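Local coordinates for protein tumor necrosis factor ligand superfamily member 9 (Mus musculus, PDB 6MKB) that binds the receptor TNFRSF9 (4-1BB) as a cytokine of the tumor necrosis factor family and induces proliferation of activated peripheral blood T cells, at residues V9-L14 against S37-G42; T25-S30 against L43-D48; F63-L68 against L114-W119; W82-L87 against N98-V103. All coordinates share one frame; numbering follows the deposited sequence.

All four contacts lie in the extracellular TNF homology domain, a jelly-roll sandwich of antiparallel strands. Interactions 1 and 2 come first along the chain, their segments alternating; their centres are about 11 Å apart, and they meet where strand 10-15 pairs with strand 24-29. Interactions 3 and 4 follow, centres about 10 Å apart: in sequence, the hairpin of interaction 4 comes between the two strands of interaction 3, and residues of both pack together in the core. Interactions 1 and 4 are most distant, at about 22 Å between centres. Interactions 1 and 3 both reach the second subunit, while interaction 4 meets a glycan, so core, dimer interface and carbohydrate-bearing surface are all represented.

Interaction 1 of 4, residues V9-L14 against S37-G42; sequences VFAKLL and SYLSQG
In the jelly-roll fold of the TNF homology domain, the loop that leads to strand 43-46 runs back along the first strand, where Ala11 and Leu39 form a single beta bridge with CA atoms 4.4 Å apart. On one side of the bridge Ser40 N donates to Phe10 O (3.0 Å); on the other Lys12 N donates to Tyr38 O at 3.2 Å. Between them the CA-H of Ala11 also points at Tyr38 O, and the small methyl of alanine is consistent with so close an approach. Serine suits position 40 because its hydroxyl does a backbone's work: with chi1 at 77°, OG sits between its own N and carbonyl carbon, accepts the N-H of Phe10 at 3.0 Å in a fairly straight bond (163°), and donates in turn to Gln41 O. Accepting one bond and donating another probably holds the hydroxyl's rotation. The buried Leu13 lies on the Ala11 side and crosses Leu39 obliquely, methyl to methyl, CD2 to CD1 3.9 Å, both also touching Tyr45. The other side of strand 10-15 belongs to the dimer interface, where Phe10 packs on Val164 of the second subunit. Farther along, Tyr38 and Leu14 meet at about a right angle: Leu14 CG lies over one face of the phenol ring and CD1 stands 3.7 Å from Tyr38 OH.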
# COMPACT_ATOMS: atom_id res chain seq x y z
N VAL B 9 -5.53 -6.27 16.68
CA VAL B 9 -6.38 -6.98 15.72
C VAL B 9 -5.75 -6.75 14.36
O VAL B 9 -5.69 -5.61 13.90
CB VAL B 9 -7.86 -6.55 15.81
CG1 VAL B 9 -8.69 -7.22 14.72
CG2 VAL B 9 -8.43 -6.85 17.20
N PHE B 10 -5.16 -7.82 13.78
CA PHE B 10 -4.42 -7.78 12.52
C PHE B 10 -4.50 -9.11 11.79
O PHE B 10 -4.46 -10.17 12.41
CB PHE B 10 -2.92 -7.42 12.79
CG PHE B 10 -2.01 -7.37 11.58
CD1 PHE B 10 -1.98 -6.25 10.75
CD2 PHE B 10 -1.18 -8.44 11.27
CE1 PHE B 10 -1.14 -6.22 9.63
CE2 PHE B 10 -0.33 -8.40 10.16
CZ PHE B 10 -0.32 -7.28 9.35
N ALA B 11 -4.54 -9.04 10.46
CA ALA B 11 -4.52 -10.20 9.56
C ALA B 11 -3.75 -9.87 8.29
O ALA B 11 -3.84 -8.76 7.79
CB ALA B 11 -5.93 -10.64 9.22
N LYS B 12 -2.98 -10.83 7.79
CA LYS B 12 -2.25 -10.75 6.52
C LYS B 12 -2.27 -12.12 5.89
O LYS B 12 -1.50 -12.99 6.29
CB LYS B 12 -0.81 -10.21 6.67
CG LYS B 12 -0.18 -9.87 5.31
CD LYS B 12 1.30 -9.47 5.37
CE LYS B 12 1.88 -9.58 3.98
NZ LYS B 12 3.25 -9.03 3.89
N LEU B 13 -3.20 -12.32 4.95
CA LEU B 13 -3.40 -13.57 4.21
C LEU B 13 -2.54 -13.55 2.97
O LEU B 13 -2.30 -12.49 2.43
CB LEU B 13 -4.89 -13.78 3.84
CG LEU B 13 -5.89 -13.70 5.00
CD1 LEU B 13 -7.29 -13.86 4.51
CD2 LEU B 13 -5.61 -14.70 6.08
N LEU B 14 -2.07 -14.72 2.53
CA LEU B 14 -1.22 -14.86 1.34
C LEU B 14 -1.96 -15.70 0.33
O LEU B 14 -2.51 -16.74 0.68
CB LEU B 14 0.16 -15.47 1.70
CG LEU B 14 0.98 -14.79 2.81
CD1 LEU B 14 2.29 -15.51 3.01
CD2 LEU B 14 1.25 -13.31 2.51
N SER B 37 -1.37 -19.23 12.53
CA SER B 37 -2.24 -18.51 11.61
C SER B 37 -1.79 -17.09 11.41
O SER B 37 -1.22 -16.46 12.32
CB SER B 37 -3.70 -18.55 12.08
OG SER B 37 -3.94 -17.74 13.22
N TYR B 38 -2.08 -16.57 10.20
CA TYR B 38 -1.81 -15.20 9.76
C TYR B 38 -2.87 -14.23 10.33
O TYR B 38 -2.80 -13.03 10.07
CB TYR B 38 -1.77 -15.15 8.23
CG TYR B 38 -0.54 -15.81 7.64
CD1 TYR B 38 0.71 -15.21 7.75
CD2 TYR B 38 -0.63 -17.00 6.94
CE1 TYR B 38 1.85 -15.81 7.20
CE2 TYR B 38 0.49 -17.61 6.39
CZ TYR B 38 1.74 -17.02 6.54
OH TYR B 38 2.85 -17.63 5.99
N LEU B 39 -3.81 -14.75 11.16
CA LEU B 39 -4.89 -14.02 11.80
C LEU B 39 -4.77 -13.93 13.31
O LEU B 39 -4.51 -14.93 14.00
CB LEU B 39 -6.25 -14.68 11.49
CG LEU B 39 -6.65 -14.78 10.04
CD1 LEU B 39 -6.56 -16.21 9.56
CD2 LEU B 39 -8.04 -14.32 9.86
N SER B 40 -5.08 -12.76 13.84
CA SER B 40 -5.15 -12.56 15.27
C SER B 40 -6.56 -12.95 15.73
O SER B 40 -7.37 -13.36 14.90
CB SER B 40 -4.83 -11.11 15.63
OG SER B 40 -5.95 -10.30 15.34
N GLN B 41 -6.86 -12.82 17.02
CA GLN B 41 -8.21 -13.06 17.52
C GLN B 41 -9.10 -11.90 17.02
O GLN B 41 -8.59 -10.83 16.65
CB GLN B 41 -8.20 -13.17 19.06
CG GLN B 41 -8.99 -14.38 19.61
CD GLN B 41 -8.36 -15.74 19.37
OE1 GLN B 41 -7.18 -15.98 19.68
NE2 GLN B 41 -9.13 -16.67 18.81
N GLY B 42 -10.39 -12.14 16.94
CA GLY B 42 -11.31 -11.13 16.40
C GLY B 42 -11.33 -11.14 14.88
O GLY B 42 -11.97 -10.28 14.27

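Interaction 2 of 4, residues T25-S30 against L43-D48; sequences TLNWHS and LRYEED. With SO4 (sulfate ion), chain K; SO4 (sulfate ion), chain M.
In the TNF jelly roll, Tyr45 of strand 43-46 reaches across to Trp28 of strand 24-29. No backbone pairing joins these segments, and the long phenol side chain spans the gap. Its CG is anti to its own N (chi1 178°), which carries the ring across to Trp28. There OH lies at the edge of the indole, near its plane, 3.7 Å from Trp28 CD1, and weakly accepts the backbone N-H of Trp28 (3.3 Å, 142°). The ring planes are almost perpendicular, 87° apart, and Trp28 CB adds apolar contact with Tyr45 CZ at 3.8 Å. Small Ser30 fits beside the base of the ring, its CB 3.7 Å from Tyr45 CD2. His29 points away from this contact, and the edge of its ring meets two sulfates, which probably come from the crystallisation liquor: ND1 donates to O4 of the chain K ion at 2.8 Å, NE2 only weakly to the chain M ion. Arg44 likewise points away and forms a salt bridge with Glu46, which also pairs with Arg130. Trp28 is buried between Leu13 of strand 10-15, Val133 of strand 129-140 and the ring of Phe159 on strand 149-166.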
# COMPACT_ATOMS: atom_id res chain seq x y z
N THR B 25 -12.81 -15.52 -7.56
CA THR B 25 -12.57 -15.08 -6.19
C THR B 25 -11.31 -15.80 -5.73
O THR B 25 -11.20 -17.02 -5.90
CB THR B 25 -13.78 -15.31 -5.31
OG1 THR B 25 -14.81 -14.43 -5.77
CG2 THR B 25 -13.49 -15.02 -3.84
N LEU B 26 -10.34 -15.05 -5.23
CA LEU B 26 -9.09 -15.64 -4.81
C LEU B 26 -9.22 -16.46 -3.52
O LEU B 26 -10.00 -16.11 -2.61
CB LEU B 26 -8.02 -14.56 -4.61
CG LEU B 26 -7.44 -13.92 -5.87
CD1 LEU B 26 -6.47 -12.85 -5.49
CD2 LEU B 26 -6.77 -14.94 -6.79
N ASN B 27 -8.45 -17.56 -3.49
CA ASN B 27 -8.28 -18.44 -2.35
C ASN B 27 -7.08 -17.93 -1.56
O ASN B 27 -6.14 -17.41 -2.14
CB ASN B 27 -8.09 -19.88 -2.81
CG ASN B 27 -9.40 -20.61 -2.98
OD1 ASN B 27 -10.18 -20.78 -2.03
ND2 ASN B 27 -9.67 -21.06 -4.20
N TRP B 28 -7.12 -18.06 -0.24
CA TRP B 28 -6.05 -17.57 0.61
C TRP B 28 -5.54 -18.65 1.56
O TRP B 28 -6.31 -19.50 2.02
CB TRP B 28 -6.55 -16.34 1.43
CG TRP B 28 -7.03 -15.23 0.56
CD1 TRP B 28 -8.29 -15.07 0.06
CD2 TRP B 28 -6.22 -14.22 -0.07
NE1 TRP B 28 -8.31 -14.03 -0.85
CE2 TRP B 28 -7.05 -13.49 -0.94
CE3 TRP B 28 -4.88 -13.81 0.09
CZ2 TRP B 28 -6.59 -12.39 -1.67
CZ3 TRP B 28 -4.42 -12.74 -0.65
CH2 TRP B 28 -5.26 -12.08 -1.56
N HIS B 29 -4.22 -18.61 1.83
CA HIS B 29 -3.59 -19.38 2.90
C HIS B 29 -3.87 -18.55 4.16
O HIS B 29 -3.56 -17.34 4.15
CB HIS B 29 -2.06 -19.53 2.69
CG HIS B 29 -1.62 -20.28 1.46
ND1 HIS B 29 -1.79 -21.66 1.35
CD2 HIS B 29 -0.91 -19.84 0.40
CE1 HIS B 29 -1.24 -21.99 0.20
NE2 HIS B 29 -0.69 -20.94 -0.40
N SER B 30 -4.49 -19.14 5.20
CA SER B 30 -4.77 -18.44 6.48
C SER B 30 -3.73 -18.81 7.59
O SER B 30 -3.77 -18.23 8.68
CB SER B 30 -6.20 -18.73 6.95
OG SER B 30 -6.43 -20.12 7.14
N LEU B 43 -10.64 -12.13 14.26
CA LEU B 43 -10.57 -12.32 12.82
C LEU B 43 -10.55 -13.80 12.48
O LEU B 43 -9.81 -14.57 13.10
CB LEU B 43 -9.34 -11.63 12.20
CG LEU B 43 -9.31 -10.10 12.28
CD1 LEU B 43 -7.93 -9.58 12.01
CD2 LEU B 43 -10.39 -9.46 11.38
N ARG B 44 -11.39 -14.21 11.53
CA ARG B 44 -11.51 -15.59 11.06
C ARG B 44 -11.44 -15.65 9.56
O ARG B 44 -11.84 -14.69 8.90
CB ARG B 44 -12.85 -16.22 11.50
CG ARG B 44 -12.93 -16.66 12.95
CD ARG B 44 -14.36 -16.87 13.45
NE ARG B 44 -15.16 -17.71 12.55
CZ ARG B 44 -16.30 -17.34 11.99
NH1 ARG B 44 -16.86 -16.17 12.30
NH2 ARG B 44 -16.93 -18.15 11.16
N TYR B 45 -10.98 -16.78 9.02
CA TYR B 45 -11.00 -16.97 7.58
C TYR B 45 -11.80 -18.25 7.24
O TYR B 45 -11.51 -19.32 7.78
CB TYR B 45 -9.60 -16.98 6.95
CG TYR B 45 -9.66 -17.24 5.46
CD1 TYR B 45 -10.24 -16.32 4.59
CD2 TYR B 45 -9.24 -18.46 4.92
CE1 TYR B 45 -10.35 -16.57 3.23
CE2 TYR B 45 -9.32 -18.71 3.56
CZ TYR B 45 -9.88 -17.77 2.72
OH TYR B 45 -9.99 -18.05 1.38
N GLU B 46 -12.80 -18.11 6.36
CA GLU B 46 -13.69 -19.17 5.90
C GLU B 46 -13.29 -19.64 4.49
O GLU B 46 -13.49 -18.92 3.52
CB GLU B 46 -15.15 -18.69 5.92
CG GLU B 46 -15.69 -18.41 7.31
CD GLU B 46 -17.20 -18.40 7.42
OE1 GLU B 46 -17.88 -18.60 6.39
OE2 GLU B 46 -17.71 -18.21 8.55
N GLU B 47 -12.72 -20.84 4.41
CA GLU B 47 -12.20 -21.46 3.18
C GLU B 47 -13.27 -21.62 2.07
O GLU B 47 -12.98 -21.35 0.90
CB GLU B 47 -11.56 -22.82 3.48
CG GLU B 47 -10.41 -23.13 2.53
CD GLU B 47 -9.79 -24.51 2.57
OE1 GLU B 47 -9.90 -25.20 3.61
OE2 GLU B 47 -9.19 -24.91 1.54
N ASP B 48 -14.47 -22.07 2.45
CA ASP B 48 -15.61 -22.31 1.57
C ASP B 48 -16.10 -21.03 0.87
O ASP B 48 -16.25 -21.02 -0.36
CB ASP B 48 -16.77 -22.97 2.36
CG ASP B 48 -17.11 -22.32 3.70
OD1 ASP B 48 -16.23 -22.32 4.61
OD2 ASP B 48 -18.25 -21.84 3.86
S SO4 K . -3.50 -24.08 2.80
O1 SO4 K . -4.67 -23.17 2.89
O2 SO4 K . -3.86 -25.34 3.50
O3 SO4 K . -3.15 -24.39 1.40
O4 SO4 K . -2.33 -23.45 3.46
S SO4 M . -1.28 -23.40 -3.93
O1 SO4 M . -2.39 -22.80 -4.72
O2 SO4 M . -1.88 -24.34 -2.95
O3 SO4 M . -0.39 -24.16 -4.85
O4 SO4 M . -0.50 -22.33 -3.25

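Interaction 3 of 4, residues F63-L68 against L114-W119. With NA (sodium ion), chain O.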
# COMPACT_ATOMS: atom_id res chain seq x y z
N PHE B 63 -5.84 -3.49 3.42
CA PHE B 63 -4.78 -3.42 2.42
C PHE B 63 -4.82 -4.62 1.49
O PHE B 63 -5.23 -5.72 1.87
CB PHE B 63 -3.38 -3.28 3.08
CG PHE B 63 -2.95 -4.42 3.98
CD1 PHE B 63 -2.28 -5.52 3.46
CD2 PHE B 63 -3.17 -4.37 5.35
CE1 PHE B 63 -1.90 -6.59 4.28
CE2 PHE B 63 -2.77 -5.42 6.18
CZ PHE B 63 -2.13 -6.52 5.64
N LEU B 64 -4.36 -4.37 0.26
CA LEU B 64 -4.19 -5.29 -0.85
C LEU B 64 -2.83 -5.06 -1.45
O LEU B 64 -2.43 -3.91 -1.65
CB LEU B 64 -5.24 -5.09 -1.94
CG LEU B 64 -6.70 -5.40 -1.59
CD1 LEU B 64 -7.65 -4.87 -2.71
CD2 LEU B 64 -6.92 -6.91 -1.40
N GLU B 65 -2.12 -6.15 -1.76
CA GLU B 65 -0.84 -6.06 -2.44
C GLU B 65 -0.79 -7.11 -3.55
O GLU B 65 -0.79 -8.30 -3.27
CB GLU B 65 0.32 -6.22 -1.48
CG GLU B 65 1.65 -5.99 -2.19
CD GLU B 65 2.84 -5.83 -1.27
OE1 GLU B 65 3.96 -5.68 -1.82
OE2 GLU B 65 2.67 -5.87 -0.03
N LEU B 66 -0.85 -6.64 -4.81
CA LEU B 66 -0.81 -7.47 -5.99
C LEU B 66 0.61 -7.67 -6.44
O LEU B 66 1.34 -6.69 -6.63
CB LEU B 66 -1.63 -6.85 -7.13
CG LEU B 66 -1.66 -7.60 -8.49
CD1 LEU B 66 -2.29 -9.00 -8.34
CD2 LEU B 66 -2.43 -6.81 -9.54
N LYS B 67 1.00 -8.94 -6.59
CA LYS B 67 2.32 -9.30 -7.10
C LYS B 67 2.09 -10.17 -8.33
O LYS B 67 1.69 -11.32 -8.21
CB LYS B 67 3.21 -9.96 -6.04
CG LYS B 67 3.58 -9.01 -4.91
CD LYS B 67 4.73 -9.57 -4.11
CE LYS B 67 5.03 -8.75 -2.88
NZ LYS B 67 6.02 -9.43 -2.01
N LEU B 68 2.21 -9.55 -9.52
CA LEU B 68 2.03 -10.21 -10.81
C LEU B 68 3.34 -10.68 -11.31
O LEU B 68 4.21 -9.84 -11.60
CB LEU B 68 1.44 -9.25 -11.86
CG LEU B 68 -0.03 -9.05 -12.00
CD1 LEU B 68 -0.27 -8.22 -13.24
CD2 LEU B 68 -0.76 -10.38 -12.12
N LEU B 114 8.31 -8.43 -12.88
CA LEU B 114 7.35 -8.55 -11.79
C LEU B 114 6.69 -7.21 -11.54
O LEU B 114 7.37 -6.17 -11.57
CB LEU B 114 8.03 -9.08 -10.48
CG LEU B 114 7.25 -8.96 -9.13
CD1 LEU B 114 6.15 -10.04 -9.00
CD2 LEU B 114 8.20 -8.96 -7.92
N VAL B 115 5.38 -7.22 -11.35
CA VAL B 115 4.62 -6.01 -11.06
C VAL B 115 4.20 -6.13 -9.60
O VAL B 115 3.52 -7.08 -9.23
CB VAL B 115 3.42 -5.80 -12.03
CG1 VAL B 115 2.57 -4.63 -11.58
CG2 VAL B 115 3.88 -5.59 -13.48
N ASP B 116 4.65 -5.20 -8.76
CA ASP B 116 4.34 -5.23 -7.34
C ASP B 116 3.67 -3.92 -6.95
O ASP B 116 4.35 -2.93 -6.76
CB ASP B 116 5.60 -5.53 -6.50
CG ASP B 116 5.44 -5.51 -4.98
OD1 ASP B 116 4.29 -5.37 -4.50
OD2 ASP B 116 6.46 -5.61 -4.27
N ARG B 117 2.34 -3.94 -6.81
CA ARG B 117 1.52 -2.77 -6.45
C ARG B 117 0.76 -3.01 -5.14
O ARG B 117 0.25 -4.10 -4.92
CB ARG B 117 0.51 -2.44 -7.56
CG ARG B 117 1.14 -2.12 -8.88
CD ARG B 117 1.50 -0.65 -9.06
NE ARG B 117 1.42 -0.30 -10.49
CZ ARG B 117 2.43 -0.39 -11.35
NH1 ARG B 117 3.63 -0.78 -10.94
NH2 ARG B 117 2.25 -0.06 -12.63
N SER B 118 0.68 -1.98 -4.31
CA SER B 118 -0.05 -1.99 -3.04
C SER B 118 -1.21 -1.00 -3.10
O SER B 118 -1.17 -0.05 -3.89
CB SER B 118 0.87 -1.66 -1.88
OG SER B 118 1.92 -2.60 -1.79
N TRP B 119 -2.23 -1.22 -2.27
CA TRP B 119 -3.43 -0.42 -2.14
C TRP B 119 -3.88 -0.44 -0.68
O TRP B 119 -3.72 -1.45 0.00
CB TRP B 119 -4.52 -0.99 -3.06
CG TRP B 119 -5.91 -0.41 -2.92
CD1 TRP B 119 -6.48 0.52 -3.74
CD2 TRP B 119 -6.93 -0.81 -1.98
NE1 TRP B 119 -7.79 0.73 -3.36
CE2 TRP B 119 -8.10 -0.08 -2.30
CE3 TRP B 119 -6.98 -1.74 -0.92
CZ2 TRP B 119 -9.28 -0.21 -1.58
CZ3 TRP B 119 -8.16 -1.88 -0.20
CH2 TRP B 119 -9.28 -1.12 -0.53
NA NA O . 3.32 -13.56 -8.11
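Six backbone hydrogen bonds hold the strand of Phe63 to Leu68 against that of Val115 to Trp119. They join the pairs Leu64-Trp119, Leu66-Arg117 and Leu68-Val115, each in both directions, for instance Leu66 N to Arg117 O at 2.8 Å. The strand axes run antiparallel at 169°, and in the non-hydrogen-bonded pairs CA-H groups turn to carbonyls, as Glu65 CA does to Arg117 O. Apolar contacts dominate one side: Leu64 lies alongside Trp119, Leu64 CD1 3.7 Å from Trp119 CE3, while Leu68 CB meets Val115 CB at 4.0 Å. The leucines turn into the jelly-roll core, with Leu66 reaching Leu85 and Leu151; Arg117 shares this side, but its far end runs off from strand 63-68. The strands belong to the sheet of the TNF fold that faces the partner subunit, and the polar contacts lie on that other side, with Glu65, Lys67, Asp116 and Ser118. Two carboxylates meet there nearly coplanar, Glu65 OE1 2.7 Å from Asp116 OD1. Lys67 runs beside Asp116, its NZ 4.5 Å from OD2, too long for a salt bridge, though probably near enough to ease any negative charge. Nearby, Glu65 packs on Ser120 of the second subunit, and Ser118 on its counterpart there. Metal binding uses the backbone: Lys67 O lies 2.8 Å from a sodium ion shared with Ser69 OG and Asn155 O.

Interaction 4 of 4, residues W82-L87 against N98-V103; sequences WVSLVL and NLALTV. With NAG (2-acetamido-2-deoxy-beta-D-glucopyranose), chain F.
Leu85 and Leu101 are cross-strand neighbours at the apolar centre of this antiparallel hairpin, their CB atoms 4.2 Å apart, with Val83 and Val103 next to them on the same side. All four are buried in the jelly-roll core, where Leu85 packs on Leu66 and Leu101 on Trp119; branched aliphatic side chains suit a sheet surface covered by the other half of the sandwich. Towards the turn Leu87 and Leu99 run alongside each other in the same direction, with their CD2 atoms 4.1 Å apart. The strands run at 172° to each other. Val83-Val103 and Leu85-Leu101 are hydrogen-bonded pairs, each bonded in both directions, as in Val103 N to Val83 O (2.7 Å), and Leu87 N adds a bond to Leu99 O at 3.0 Å. Leu99 is itself the centre of an inverse gamma turn, which bends the chain as it enters strand 100-105. On the outward side Val86 CG2 touches the small Ala100 CB, and beside them Thr102 OG1 donates to Ser84 OG across a short 2.6 Å. Thr102 OG1 stands anti to its carbonyl carbon (chi1 -50°), which turns it to the serine. At the far end the indole of Trp82 meets the glycan on Asn23: NE1 donates to O7 of the N-acetylglucosamine at 2.9 Å, with the acetamide carbon C7 in the plane of the ring, at its edge. The chemistry is two-sided: aliphatic packing buries one face in the core, while the other carries a hydroxyl pair, Thr102 exposed and Ser84 buried against Arg136, and an indole N-H bonded to sugar, consistent with a more polar surface.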
# COMPACT_ATOMS: atom_id res chain seq x y z
N TRP B 82 -5.47 -4.62 -18.52
CA TRP B 82 -5.44 -4.29 -17.09
C TRP B 82 -5.68 -5.51 -16.21
O TRP B 82 -6.31 -6.47 -16.62
CB TRP B 82 -6.48 -3.20 -16.76
CG TRP B 82 -7.87 -3.52 -17.21
CD1 TRP B 82 -8.47 -3.15 -18.39
CD2 TRP B 82 -8.86 -4.28 -16.49
NE1 TRP B 82 -9.76 -3.62 -18.44
CE2 TRP B 82 -10.03 -4.33 -17.29
CE3 TRP B 82 -8.87 -4.94 -15.25
CZ2 TRP B 82 -11.18 -5.02 -16.90
CZ3 TRP B 82 -10.02 -5.60 -14.85
CH2 TRP B 82 -11.15 -5.65 -15.68
N VAL B 83 -5.16 -5.45 -14.99
CA VAL B 83 -5.34 -6.49 -13.96
C VAL B 83 -5.77 -5.78 -12.68
O VAL B 83 -5.17 -4.77 -12.30
CB VAL B 83 -4.11 -7.41 -13.76
CG1 VAL B 83 -4.44 -8.55 -12.79
CG2 VAL B 83 -3.61 -7.96 -15.09
N SER B 84 -6.79 -6.31 -12.02
CA SER B 84 -7.39 -5.77 -10.83
C SER B 84 -7.54 -6.77 -9.69
O SER B 84 -7.81 -7.94 -9.94
CB SER B 84 -8.78 -5.27 -11.17
OG SER B 84 -8.87 -3.86 -11.08
N LEU B 85 -7.41 -6.27 -8.45
CA LEU B 85 -7.75 -6.94 -7.18
C LEU B 85 -8.92 -6.15 -6.65
O LEU B 85 -8.77 -4.95 -6.38
CB LEU B 85 -6.59 -6.98 -6.17
CG LEU B 85 -5.41 -7.93 -6.42
CD1 LEU B 85 -4.56 -7.99 -5.18
CD2 LEU B 85 -5.86 -9.35 -6.82
N VAL B 86 -10.11 -6.76 -6.65
CA VAL B 86 -11.34 -6.07 -6.25
C VAL B 86 -11.77 -6.54 -4.87
O VAL B 86 -12.03 -7.72 -4.69
CB VAL B 86 -12.47 -6.28 -7.30
CG1 VAL B 86 -13.75 -5.53 -6.91
CG2 VAL B 86 -12.03 -5.86 -8.71
N LEU B 87 -11.84 -5.61 -3.89
CA LEU B 87 -12.27 -5.92 -2.52
C LEU B 87 -13.78 -6.05 -2.52
O LEU B 87 -14.45 -5.09 -2.84
CB LEU B 87 -11.81 -4.84 -1.51
CG LEU B 87 -12.17 -5.12 -0.01
CD1 LEU B 87 -11.44 -6.32 0.55
CD2 LEU B 87 -11.90 -3.92 0.84
N ASN B 98 -16.05 0.69 -6.68
CA ASN B 98 -14.70 0.61 -7.24
C ASN B 98 -13.61 0.58 -6.12
O ASN B 98 -12.55 1.21 -6.27
CB ASN B 98 -14.40 1.70 -8.32
CG ASN B 98 -14.61 3.15 -7.94
OD1 ASN B 98 -15.62 3.76 -8.30
ND2 ASN B 98 -13.67 3.72 -7.19
N LEU B 99 -13.83 -0.24 -5.06
CA LEU B 99 -12.81 -0.54 -4.02
C LEU B 99 -11.88 -1.57 -4.67
O LEU B 99 -12.16 -2.77 -4.64
CB LEU B 99 -13.48 -1.08 -2.73
CG LEU B 99 -13.44 -0.25 -1.44
CD1 LEU B 99 -13.93 1.14 -1.64
CD2 LEU B 99 -14.30 -0.89 -0.39
N ALA B 100 -10.86 -1.09 -5.40
CA ALA B 100 -9.98 -1.98 -6.17
C ALA B 100 -8.59 -1.43 -6.42
O ALA B 100 -8.37 -0.23 -6.51
CB ALA B 100 -10.63 -2.28 -7.53
N LEU B 101 -7.65 -2.37 -6.61
CA LEU B 101 -6.25 -2.12 -6.94
C LEU B 101 -6.12 -2.52 -8.39
O LEU B 101 -6.26 -3.70 -8.70
CB LEU B 101 -5.34 -2.95 -6.00
CG LEU B 101 -3.82 -3.06 -6.32
CD1 LEU B 101 -3.18 -1.70 -6.56
CD2 LEU B 101 -3.07 -3.71 -5.18
N THR B 102 -5.93 -1.54 -9.29
CA THR B 102 -5.82 -1.81 -10.72
C THR B 102 -4.41 -1.48 -11.24
O THR B 102 -3.79 -0.51 -10.82
CB THR B 102 -6.90 -1.06 -11.49
OG1 THR B 102 -8.16 -1.32 -10.87
CG2 THR B 102 -7.00 -1.47 -12.96
N VAL B 103 -3.90 -2.35 -12.11
CA VAL B 103 -2.62 -2.23 -12.82
C VAL B 103 -2.95 -2.16 -14.32
O VAL B 103 -3.54 -3.08 -14.87
CB VAL B 103 -1.64 -3.37 -12.50
CG1 VAL B 103 -0.36 -3.26 -13.32
CG2 VAL B 103 -1.34 -3.43 -11.01
C1 NAG F . -14.02 -7.12 -21.08
C2 NAG F . -13.66 -5.67 -21.42
C3 NAG F . -14.21 -5.25 -22.79
C4 NAG F . -13.86 -6.25 -23.89
C5 NAG F . -14.25 -7.68 -23.48
C6 NAG F . -13.74 -8.73 -24.46
C7 NAG F . -13.34 -3.93 -19.70
C8 NAG F . -14.02 -3.19 -18.58
N2 NAG F . -14.12 -4.79 -20.35
O3 NAG F . -13.70 -3.96 -23.15
O4 NAG F . -14.52 -5.86 -25.11
O5 NAG F . -13.72 -7.99 -22.18
O6 NAG F . -13.82 -10.02 -23.86
O7 NAG F . -12.16 -3.73 -19.98